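Long-range contacts in WZI (Escherichia coli, PDB 2YNK), which binds carbohydrate as a beta-barrel lectin of the outer membrane and underpins assembly of the group 1 polysaccharide capsule: residues W30-E36 / L173-Q179; Q368-V374 / T386-K392; P405-K411 / T434-D440. One frame throughout, in Å; residues are numbered along the deposited sequence.

Interaction 1: residues W30-E36 / L173-Q179; sequences WPLSQEE and LMQRAEQ
A wall strand of the beta-barrel, 170-176, and the turn after it receive the N-terminal segment here: Pro31 and Ser33, just ahead of helix 34-42, and Glu36 in its first turn dock on Leu173, Gln175 and the turn Ala177-Gln179. The contact is largely buried and joins the barrel to the part of the chain that precedes it. Ser33 occupies the N-cap position but does not cap the helix with its side chain. Ser33 OG, turned to lie beside the backbone N (chi1 -50°), gives a hydrogen bond to Arg176 O at 2.6 Å in the carbonyl plane, tying the helix start to the end of the strand. Gln175 reaches across with an extended chain; its amide makes at most a weak and doubtful bond to Pro31 O through NE2, while its OE1 accepts a bond from Gln196 on the next wall strand. Beside it, Pro31, preceded by a cis peptide bond, meets Leu173 tip to tip, Pro31 CD to Leu173 CD1 at 4.1 Å. Glu36 crosses Gln179 at about a right angle, with Gln179 NE2 3.4 Å from Glu36 CG. The Glu36 carboxylate has a salt bridge to Arg39 through OE2; its other oxygen, Glu36 OE1, accepts Gln179 N at 3.0 Å, the donor approaching from above the carboxylate plane.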
loop_
_atom_site.group_PDB
_atom_site.type_symbol
_atom_site.label_atom_id
_atom_site.label_comp_id
_atom_site.label_asym_id
_atom_site.label_seq_id
_atom_site.Cartn_x
_atom_site.Cartn_y
_atom_site.Cartn_z
ATOM N N TRP A 30 1.884 4.351 -4.780
ATOM C CA TRP A 30 0.554 4.859 -4.483
ATOM C C TRP A 30 0.641 6.034 -3.554
ATOM O O TRP A 30 1.555 6.109 -2.745
ATOM C CB TRP A 30 -0.286 3.775 -3.854
ATOM C CG TRP A 30 -0.524 2.624 -4.782
ATOM C CD1 TRP A 30 0.398 1.690 -5.230
ATOM C CD2 TRP A 30 -1.784 2.259 -5.430
ATOM N NE1 TRP A 30 -0.192 0.797 -6.082
ATOM C CE2 TRP A 30 -1.500 1.081 -6.241
ATOM C CE3 TRP A 30 -3.071 2.772 -5.413
ATOM C CZ2 TRP A 30 -2.477 0.456 -6.991
ATOM C CZ3 TRP A 30 -4.051 2.136 -6.174
ATOM C CH2 TRP A 30 -3.759 1.004 -6.946
ATOM N N PRO A 31 -0.313 6.972 -3.653
ATOM C CA PRO A 31 -1.476 6.931 -4.526
ATOM C C PRO A 31 -1.114 7.162 -5.994
ATOM O O PRO A 31 -0.087 7.775 -6.294
ATOM C CB PRO A 31 -2.336 8.070 -3.991
ATOM C CG PRO A 31 -1.351 9.058 -3.527
ATOM C CD PRO A 31 -0.231 8.251 -2.934
ATOM N N LEU A 32 -1.951 6.654 -6.894
ATOM C CA LEU A 32 -1.743 6.822 -8.342
ATOM C C LEU A 32 -2.509 8.034 -8.853
ATOM O O LEU A 32 -3.644 8.268 -8.454
ATOM C CB LEU A 32 -2.237 5.588 -9.105
ATOM C CG LEU A 32 -1.745 4.213 -8.661
ATOM C CD1 LEU A 32 -2.572 3.127 -9.315
ATOM C CD2 LEU A 32 -0.271 4.049 -8.974
ATOM N N SER A 33 -1.896 8.792 -9.753
ATOM C CA SER A 33 -2.614 9.824 -10.517
ATOM C C SER A 33 -3.587 9.178 -11.503
ATOM O O SER A 33 -3.208 8.307 -12.258
ATOM C CB SER A 33 -1.625 10.692 -11.281
ATOM O OG SER A 33 -0.587 11.142 -10.425
ATOM N N GLN A 34 -4.844 9.596 -11.478
ATOM C CA GLN A 34 -5.861 9.019 -12.358
ATOM C C GLN A 34 -5.499 9.305 -13.831
ATOM O O GLN A 34 -5.639 8.448 -14.700
ATOM C CB GLN A 34 -7.253 9.586 -12.021
ATOM C CG GLN A 34 -8.404 8.641 -12.326
ATOM C CD GLN A 34 -9.764 9.319 -12.303
ATOM O OE1 GLN A 34 -10.152 9.943 -11.317
ATOM N NE2 GLN A 34 -10.503 9.192 -13.403
ATOM N N GLU A 35 -4.992 10.509 -14.072
ATOM C CA GLU A 35 -4.598 10.960 -15.394
ATOM C C GLU A 35 -3.586 9.999 -16.028
ATOM O O GLU A 35 -3.544 9.852 -17.262
ATOM C CB GLU A 35 -4.020 12.385 -15.321
ATOM C CG GLU A 35 -5.024 13.475 -14.933
ATOM C CD GLU A 35 -5.455 13.452 -13.460
ATOM O OE1 GLU A 35 -4.791 12.801 -12.616
ATOM O OE2 GLU A 35 -6.481 14.087 -13.137
ATOM N N GLU A 36 -2.789 9.345 -15.178
ATOM C CA GLU A 36 -1.828 8.328 -15.612
ATOM C C GLU A 36 -2.521 6.992 -15.916
ATOM O O GLU A 36 -2.110 6.265 -16.831
ATOM C CB GLU A 36 -0.725 8.156 -14.556
ATOM C CG GLU A 36 0.217 6.975 -14.762
ATOM C CD GLU A 36 1.023 7.052 -16.045
ATOM O OE1 GLU A 36 1.122 8.140 -16.655
ATOM O OE2 GLU A 36 1.568 6.005 -16.450
ATOM N N LEU A 173 1.701 16.222 0.049
ATOM C CA LEU A 173 2.154 15.186 -0.870
ATOM C C LEU A 173 2.157 15.722 -2.311
ATOM O O LEU A 173 1.268 16.477 -2.695
ATOM C CB LEU A 173 1.249 13.955 -0.738
ATOM C CG LEU A 173 1.682 12.666 -1.437
ATOM C CD1 LEU A 173 1.041 11.486 -0.725
ATOM C CD2 LEU A 173 1.334 12.670 -2.926
HETATM N N MSE A 174 3.171 15.341 -3.082
HETATM C CA MSE A 174 3.350 15.862 -4.427
HETATM C C MSE A 174 3.800 14.782 -5.364
HETATM O O MSE A 174 4.605 13.932 -4.988
HETATM C CB MSE A 174 4.326 17.030 -4.417
HETATM C CG MSE A 174 3.785 18.135 -5.321
HETATM SE SE MSE A 174 5.038 19.654 -5.434
HETATM C CE MSE A 174 5.241 19.804 -7.391
ATOM N N GLN A 175 3.278 14.836 -6.595
ATOM C CA GLN A 175 3.446 13.791 -7.618
ATOM C C GLN A 175 3.321 14.328 -9.038
ATOM O O GLN A 175 2.702 15.362 -9.251
ATOM C CB GLN A 175 2.326 12.774 -7.488
ATOM C CG GLN A 175 2.545 11.745 -6.428
ATOM C CD GLN A 175 1.455 10.710 -6.408
ATOM O OE1 GLN A 175 1.495 9.791 -5.590
ATOM N NE2 GLN A 175 0.478 10.841 -7.308
ATOM N N ARG A 176 3.834 13.585 -10.014
ATOM C CA ARG A 176 3.480 13.859 -11.404
ATOM C C ARG A 176 2.040 13.423 -11.634
ATOM O O ARG A 176 1.574 12.479 -11.002
ATOM C CB ARG A 176 4.380 13.105 -12.384
ATOM C CG ARG A 176 5.852 13.475 -12.319
ATOM C CD ARG A 176 6.615 12.779 -13.434
ATOM N NE ARG A 176 6.505 13.486 -14.713
ATOM C CZ ARG A 176 6.883 12.992 -15.890
ATOM N NH1 ARG A 176 7.382 11.766 -15.998
ATOM N NH2 ARG A 176 6.742 13.729 -16.980
ATOM N N ALA A 177 1.337 14.104 -12.537
ATOM C CA ALA A 177 0.007 13.654 -12.962
ATOM C C ALA A 177 0.206 12.606 -14.046
ATOM O O ALA A 177 0.058 11.416 -13.789
ATOM C CB ALA A 177 -0.840 14.816 -13.454
ATOM N N GLU A 178 0.572 13.046 -15.250
ATOM C CA GLU A 178 0.992 12.120 -16.302
ATOM C C GLU A 178 2.476 11.851 -16.141
ATOM O O GLU A 178 3.233 12.757 -15.786
ATOM C CB GLU A 178 0.704 12.682 -17.687
ATOM C CG GLU A 178 -0.706 12.405 -18.165
ATOM C CD GLU A 178 -0.935 12.867 -19.591
ATOM O OE1 GLU A 178 -0.138 12.499 -20.484
ATOM O OE2 GLU A 178 -1.918 13.597 -19.821
ATOM N N GLN A 179 2.883 10.613 -16.414
ATOM C CA GLN A 179 4.229 10.152 -16.108
ATOM C C GLN A 179 4.963 9.671 -17.359
ATOM O O GLN A 179 5.646 8.646 -17.328
ATOM C CB GLN A 179 4.151 9.037 -15.049
ATOM C CG GLN A 179 3.772 9.543 -13.659
ATOM C CD GLN A 179 3.062 8.510 -12.816
ATOM O OE1 GLN A 179 3.611 7.448 -12.513
ATOM N NE2 GLN A 179 1.831 8.820 -12.420
#

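Interaction 2: residues Q368-V374 / T386-K392; sequences QLVAGKV and TRLVYAK
Val370 and Tyr390 form a hydrogen-bonded pair next to the centre of this contact: Tyr390 N gives to Val370 O at 3.0 Å, nearly straight at 171°, and Val370 N returns a bond to Tyr390 O at 3.1 Å. The pattern repeats at Gln368-Lys392, Gly372-Leu388 and Val374-Thr386, eight backbone bonds in all, of which the one from Lys392 N to Gln368 O is weak. In the non-hydrogen-bonded pairs between them, alpha C-H groups point at carbonyls, as from Leu369 CA to Tyr390 O (3.4 Å). One face carries Leu369, Ala371, Lys373, Arg387, Val389 and Ala391. There Ala371 CB meets Val389 CB at 4.1 Å and Leu369 CD1 meets Ala391 CB at 4.2 Å. Lys373 CG lies 4.1 Å from Arg387 CB, where the two chains cross obliquely before their charged ends part. Arg387 stands extended from CG to NE with CG anti to its own N (chi1 180°), and Val389 CG1 lies over one face of its guanidinium. This group is anchored outside the strands: NE forms a salt bridge with Glu157 and NH2 a hydrogen bond with Pro83 O. On the opposite face Gln368 and Lys392 run side by side, Gln368 NE2 to Lys392 CD at 4.0 Å, while Val370, Leu388 and Val374 lie on the surface and Thr386 touches a bound dodecane, consistent with a lipid-facing side. Strands 322-331 and 408-422 continue the sheet on its two flanks. The pairing is that of an antiparallel beta hairpin in the wall of an outer-membrane beta-barrel.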
loop_
_atom_site.group_PDB
_atom_site.type_symbol
_atom_site.label_atom_id
_atom_site.label_comp_id
_atom_site.label_asym_id
_atom_site.label_seq_id
_atom_site.Cartn_x
_atom_site.Cartn_y
_atom_site.Cartn_z
ATOM N N GLN A 368 9.830 -12.704 9.900
ATOM C CA GLN A 368 10.014 -13.500 8.687
ATOM C C GLN A 368 8.638 -13.939 8.183
ATOM O O GLN A 368 7.795 -14.369 8.975
ATOM C CB GLN A 368 10.869 -14.723 8.985
ATOM C CG GLN A 368 12.156 -14.395 9.707
ATOM C CD GLN A 368 12.951 -15.630 10.034
ATOM O OE1 GLN A 368 13.302 -16.404 9.148
ATOM N NE2 GLN A 368 13.247 -15.822 11.308
ATOM N N LEU A 369 8.415 -13.836 6.873
ATOM C CA LEU A 369 7.092 -14.084 6.298
ATOM C C LEU A 369 7.157 -14.653 4.880
ATOM O O LEU A 369 7.878 -14.144 4.028
ATOM C CB LEU A 369 6.282 -12.791 6.308
ATOM C CG LEU A 369 4.870 -12.776 5.718
ATOM C CD1 LEU A 369 3.956 -11.975 6.628
ATOM C CD2 LEU A 369 4.848 -12.193 4.311
ATOM N N VAL A 370 6.416 -15.735 4.670
ATOM C CA VAL A 370 6.154 -16.287 3.362
ATOM C C VAL A 370 4.641 -16.324 3.214
ATOM O O VAL A 370 3.940 -16.785 4.115
ATOM C CB VAL A 370 6.700 -17.716 3.234
ATOM C CG1 VAL A 370 6.525 -18.220 1.805
ATOM C CG2 VAL A 370 8.164 -17.759 3.642
ATOM N N ALA A 371 4.130 -15.827 2.095
ATOM C CA ALA A 371 2.685 -15.811 1.871
ATOM C C ALA A 371 2.357 -16.031 0.411
ATOM O O ALA A 371 3.028 -15.500 -0.479
ATOM C CB ALA A 371 2.087 -14.505 2.344
ATOM N N GLY A 372 1.331 -16.834 0.175
ATOM C CA GLY A 372 0.837 -17.072 -1.166
ATOM C C GLY A 372 -0.612 -16.656 -1.189
ATOM O O GLY A 372 -1.308 -16.781 -0.175
ATOM N N LYS A 373 -1.055 -16.141 -2.331
ATOM C CA LYS A 373 -2.470 -15.836 -2.538
ATOM C C LYS A 373 -2.892 -16.108 -3.983
ATOM O O LYS A 373 -2.196 -15.738 -4.917
ATOM C CB LYS A 373 -2.756 -14.376 -2.188
ATOM C CG LYS A 373 -4.236 -14.013 -2.115
ATOM C CD LYS A 373 -4.410 -12.523 -1.834
ATOM C CE LYS A 373 -5.869 -12.121 -1.672
ATOM N NZ LYS A 373 -6.046 -10.931 -0.788
ATOM N N VAL A 374 -4.029 -16.774 -4.144
ATOM C CA VAL A 374 -4.659 -16.955 -5.438
ATOM C C VAL A 374 -6.016 -16.272 -5.398
ATOM O O VAL A 374 -6.665 -16.274 -4.348
ATOM C CB VAL A 374 -4.900 -18.443 -5.730
ATOM C CG1 VAL A 374 -5.460 -18.618 -7.134
ATOM C CG2 VAL A 374 -3.619 -19.238 -5.539
ATOM N N THR A 386 -7.964 -17.125 -1.875
ATOM C CA THR A 386 -7.415 -17.990 -0.843
ATOM C C THR A 386 -5.998 -17.548 -0.525
ATOM O O THR A 386 -5.229 -17.201 -1.427
ATOM C CB THR A 386 -7.436 -19.455 -1.277
ATOM O OG1 THR A 386 -8.798 -19.848 -1.460
ATOM C CG2 THR A 386 -6.796 -20.348 -0.222
ATOM N N ARG A 387 -5.665 -17.550 0.761
ATOM C CA ARG A 387 -4.389 -17.027 1.201
ATOM C C ARG A 387 -3.797 -17.859 2.314
ATOM O O ARG A 387 -4.430 -18.042 3.340
ATOM C CB ARG A 387 -4.578 -15.600 1.675
ATOM C CG ARG A 387 -3.302 -14.965 2.167
ATOM C CD ARG A 387 -3.389 -13.454 2.161
ATOM N NE ARG A 387 -2.307 -12.895 2.978
ATOM C CZ ARG A 387 -2.374 -12.664 4.289
ATOM N NH1 ARG A 387 -3.476 -12.920 4.985
ATOM N NH2 ARG A 387 -1.321 -12.159 4.906
ATOM N N LEU A 388 -2.594 -18.373 2.094
ATOM C CA LEU A 388 -1.838 -19.072 3.133
ATOM C C LEU A 388 -0.670 -18.196 3.564
ATOM O O LEU A 388 -0.115 -17.446 2.757
ATOM C CB LEU A 388 -1.312 -20.414 2.625
ATOM C CG LEU A 388 -2.349 -21.486 2.290
ATOM C CD1 LEU A 388 -1.714 -22.623 1.499
ATOM C CD2 LEU A 388 -3.008 -22.021 3.553
ATOM N N VAL A 389 -0.294 -18.299 4.834
ATOM C CA VAL A 389 0.797 -17.501 5.362
ATOM C C VAL A 389 1.482 -18.175 6.555
ATOM O O VAL A 389 0.830 -18.765 7.405
ATOM C CB VAL A 389 0.298 -16.087 5.736
ATOM C CG1 VAL A 389 -1.098 -16.151 6.320
ATOM C CG2 VAL A 389 1.246 -15.406 6.706
ATOM N N TYR A 390 2.809 -18.096 6.569
ATOM C CA TYR A 390 3.642 -18.512 7.688
ATOM C C TYR A 390 4.428 -17.284 8.117
ATOM O O TYR A 390 5.022 -16.617 7.269
ATOM C CB TYR A 390 4.609 -19.626 7.271
ATOM C CG TYR A 390 5.700 -19.923 8.288
ATOM C CD1 TYR A 390 6.833 -19.106 8.391
ATOM C CD2 TYR A 390 5.598 -21.006 9.151
ATOM C CE1 TYR A 390 7.824 -19.363 9.322
ATOM C CE2 TYR A 390 6.587 -21.274 10.085
ATOM C CZ TYR A 390 7.697 -20.450 10.163
ATOM O OH TYR A 390 8.684 -20.712 11.088
ATOM N N ALA A 391 4.454 -17.002 9.427
ATOM C CA ALA A 391 5.072 -15.774 9.937
ATOM C C ALA A 391 5.613 -15.894 11.369
ATOM O O ALA A 391 4.856 -16.120 12.310
ATOM C CB ALA A 391 4.071 -14.630 9.847
ATOM N N LYS A 392 6.926 -15.745 11.522
ATOM C CA LYS A 392 7.539 -15.563 12.836
ATOM C C LYS A 392 7.611 -14.071 13.084
ATOM O O LYS A 392 8.196 -13.350 12.282
ATOM C CB LYS A 392 8.954 -16.137 12.882
ATOM C CG LYS A 392 9.029 -17.646 12.754
ATOM C CD LYS A 392 10.444 -18.164 13.015
ATOM C CE LYS A 392 10.744 -18.376 14.502
ATOM N NZ LYS A 392 10.880 -17.118 15.289
#

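Interaction 3: residues P405-K411 / T434-D440; sequences PHADTLK and TNANNSD. With HEX (hexane), chain R.
The carboxylate of Asp408, at the start of strand 408-422, takes over from strand pairing and grips the backbone of the opposing turn. Asp408 OD1 accepts Asn437 N at 2.7 Å through its syn lone pair, and Asp408 OD2 accepts Asn438 N at 3.1 Å from above the carboxylate plane. Two successive N-H groups are thus held by one buried acid; Asn438 N adds a weak bond to OD1. Thr409 N also makes a weak bond to Asp408 OD1. Beside this clasp Leu410 CD2 packs on Ala436 CB at 3.9 Å. Regular pairing begins at Lys411 and Asn435, which exchange two backbone bonds, Asn435 N to Lys411 O being 2.8 Å long. At the loop end the His406 ring has Pro405 CG over its centre and Asn438 O at its edge, 3.3 Å from His406 CD2; the Asn438 amide plane lies only 7° from the plane of the ring. Asn435, its CG anti to the backbone N (chi1 -156°), brings ND2 to 3.5 Å from C2 of a bound hexane. The whole is the open end of the hairpin 408-422/425-435, where two antiparallel barrel strands give way to loops.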
loop_
_atom_site.group_PDB
_atom_site.type_symbol
_atom_site.label_atom_id
_atom_site.label_comp_id
_atom_site.label_asym_id
_atom_site.label_seq_id
_atom_site.Cartn_x
_atom_site.Cartn_y
_atom_site.Cartn_z
ATOM N N PRO A 405 2.514 -7.793 19.513
ATOM C CA PRO A 405 3.191 -7.550 20.785
ATOM C C PRO A 405 4.131 -8.665 21.224
ATOM O O PRO A 405 5.147 -8.376 21.841
ATOM C CB PRO A 405 2.038 -7.403 21.779
ATOM C CG PRO A 405 0.882 -8.086 21.129
ATOM C CD PRO A 405 1.051 -7.808 19.676
ATOM N N HIS A 406 3.816 -9.904 20.859
ATOM C CA HIS A 406 4.504 -11.072 21.390
ATOM C C HIS A 406 5.239 -11.861 20.354
ATOM O O HIS A 406 4.868 -11.872 19.171
ATOM C CB HIS A 406 3.494 -11.980 22.077
ATOM C CG HIS A 406 2.539 -11.239 22.982
ATOM N ND1 HIS A 406 2.959 -10.327 23.881
ATOM C CD2 HIS A 406 1.148 -11.292 23.092
ATOM C CE1 HIS A 406 1.895 -9.825 24.538
ATOM N NE2 HIS A 406 0.786 -10.416 24.051
ATOM N N ALA A 407 6.294 -12.542 20.797
ATOM C CA ALA A 407 6.986 -13.507 19.957
ATOM C C ALA A 407 6.036 -14.662 19.666
ATOM O O ALA A 407 5.557 -15.335 20.584
ATOM C CB ALA A 407 8.255 -14.002 20.621
ATOM N N ASP A 408 5.744 -14.859 18.381
ATOM C CA ASP A 408 4.790 -15.873 17.962
ATOM C C ASP A 408 5.167 -16.439 16.593
ATOM O O ASP A 408 5.864 -15.791 15.826
ATOM C CB ASP A 408 3.398 -15.249 17.922
ATOM C CG ASP A 408 2.296 -16.240 18.225
ATOM O OD1 ASP A 408 2.534 -17.466 18.110
ATOM O OD2 ASP A 408 1.177 -15.792 18.585
ATOM N N THR A 409 4.736 -17.665 16.314
ATOM C CA THR A 409 4.799 -18.238 14.965
ATOM C C THR A 409 3.371 -18.420 14.474
ATOM O O THR A 409 2.575 -19.108 15.105
ATOM C CB THR A 409 5.514 -19.598 14.926
ATOM O OG1 THR A 409 6.886 -19.427 15.296
ATOM C CG2 THR A 409 5.446 -20.201 13.521
ATOM N N LEU A 410 3.052 -17.795 13.352
ATOM C CA LEU A 410 1.695 -17.805 12.824
ATOM C C LEU A 410 1.631 -18.701 11.601
ATOM O O LEU A 410 2.473 -18.593 10.725
ATOM C CB LEU A 410 1.279 -16.384 12.459
ATOM C CG LEU A 410 1.554 -15.368 13.569
ATOM C CD1 LEU A 410 1.127 -13.982 13.114
ATOM C CD2 LEU A 410 0.868 -15.765 14.880
ATOM N N LYS A 411 0.661 -19.611 11.583
ATOM C CA LYS A 411 0.344 -20.422 10.412
ATOM C C LYS A 411 -1.144 -20.256 10.184
ATOM O O LYS A 411 -1.955 -20.765 10.969
ATOM C CB LYS A 411 0.671 -21.894 10.642
ATOM C CG LYS A 411 2.154 -22.212 10.603
ATOM C CD LYS A 411 2.506 -23.423 11.453
ATOM C CE LYS A 411 4.019 -23.598 11.548
ATOM N NZ LYS A 411 4.431 -24.636 12.536
ATOM N N THR A 434 -6.075 -19.139 12.292
ATOM C CA THR A 434 -4.669 -18.896 12.588
ATOM C C THR A 434 -4.212 -19.776 13.725
ATOM O O THR A 434 -4.705 -19.655 14.843
ATOM C CB THR A 434 -4.385 -17.442 13.005
ATOM O OG1 THR A 434 -5.003 -16.528 12.089
ATOM C CG2 THR A 434 -2.893 -17.199 13.022
ATOM N N ASN A 435 -3.274 -20.665 13.408
ATOM C CA ASN A 435 -2.531 -21.444 14.387
ATOM C C ASN A 435 -1.469 -20.527 15.002
ATOM O O ASN A 435 -0.578 -20.039 14.296
ATOM C CB ASN A 435 -1.874 -22.644 13.694
ATOM C CG ASN A 435 -1.585 -23.795 14.636
ATOM O OD1 ASN A 435 -0.930 -23.637 15.676
ATOM N ND2 ASN A 435 -2.055 -24.977 14.262
ATOM N N ALA A 436 -1.575 -20.287 16.310
ATOM C CA ALA A 436 -0.657 -19.393 17.017
ATOM C C ALA A 436 -0.224 -19.978 18.358
ATOM O O ALA A 436 -0.815 -20.944 18.840
ATOM C CB ALA A 436 -1.315 -18.040 17.223
ATOM N N ASN A 437 0.811 -19.390 18.954
ATOM C CA ASN A 437 1.295 -19.819 20.275
ATOM C C ASN A 437 0.965 -18.832 21.403
ATOM O O ASN A 437 0.813 -19.241 22.548
ATOM C CB ASN A 437 2.802 -20.097 20.228
ATOM C CG ASN A 437 3.175 -21.165 19.203
ATOM O OD1 ASN A 437 4.117 -20.991 18.427
ATOM N ND2 ASN A 437 2.435 -22.278 19.194
ATOM N N ASN A 438 0.852 -17.544 21.084
ATOM C CA ASN A 438 0.442 -16.537 22.062
ATOM C C ASN A 438 -0.129 -15.286 21.404
ATOM O O ASN A 438 0.353 -14.188 21.644
ATOM C CB ASN A 438 1.623 -16.161 22.967
ATOM C CG ASN A 438 1.235 -15.216 24.109
ATOM O OD1 ASN A 438 0.046 -14.971 24.386
ATOM N ND2 ASN A 438 2.250 -14.675 24.775
ATOM N N SER A 439 -1.162 -15.462 20.586
ATOM C CA SER A 439 -1.847 -14.340 19.938
ATOM C C SER A 439 -2.840 -13.662 20.890
ATOM O O SER A 439 -3.254 -14.248 21.881
ATOM C CB SER A 439 -2.584 -14.830 18.692
ATOM O OG SER A 439 -3.317 -13.786 18.076
ATOM N N ASP A 440 -3.214 -12.424 20.574
ATOM C CA ASP A 440 -4.233 -11.688 21.326
ATOM C C ASP A 440 -5.550 -11.587 20.532
ATOM O O ASP A 440 -6.358 -10.673 20.743
ATOM C CB ASP A 440 -3.714 -10.292 21.696
ATOM C CG ASP A 440 -2.592 -10.333 22.724
ATOM O OD1 ASP A 440 -2.593 -11.237 23.596
ATOM O OD2 ASP A 440 -1.708 -9.447 22.672
HETATM C C1 HEX R . -0.238 -26.534 11.262
HETATM C C2 HEX R . -1.748 -26.526 11.116
HETATM C C3 HEX R . -2.239 -25.287 10.363
HETATM C C4 HEX R . -2.644 -25.601 8.917
HETATM C C5 HEX R . -3.557 -24.524 8.329
HETATM C C6 HEX R . -2.773 -23.279 7.982
#

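All three contacts involve the closed antiparallel sheet that forms the barrel. They follow one another along the chain, each closing before the next opens. Interactions 2 and 3 are neighbours, their centres 14 Å apart: strands 383-393 and 408-422 lie side by side, with a probable hydrogen bond from Leu410 N to Ala391 O (2.7 Å) and Tyr390 packed on Thr409 and Lys411. Interaction 1 has its centre 31 Å from that of interaction 2 and 39 Å from that of interaction 3. Interactions 2 and 3 thus run strand to strand through one patch of wall, from 368-377 to 425-435, while interaction 1 fastens the N-terminal segment to the wall on the other side of the chain's centre.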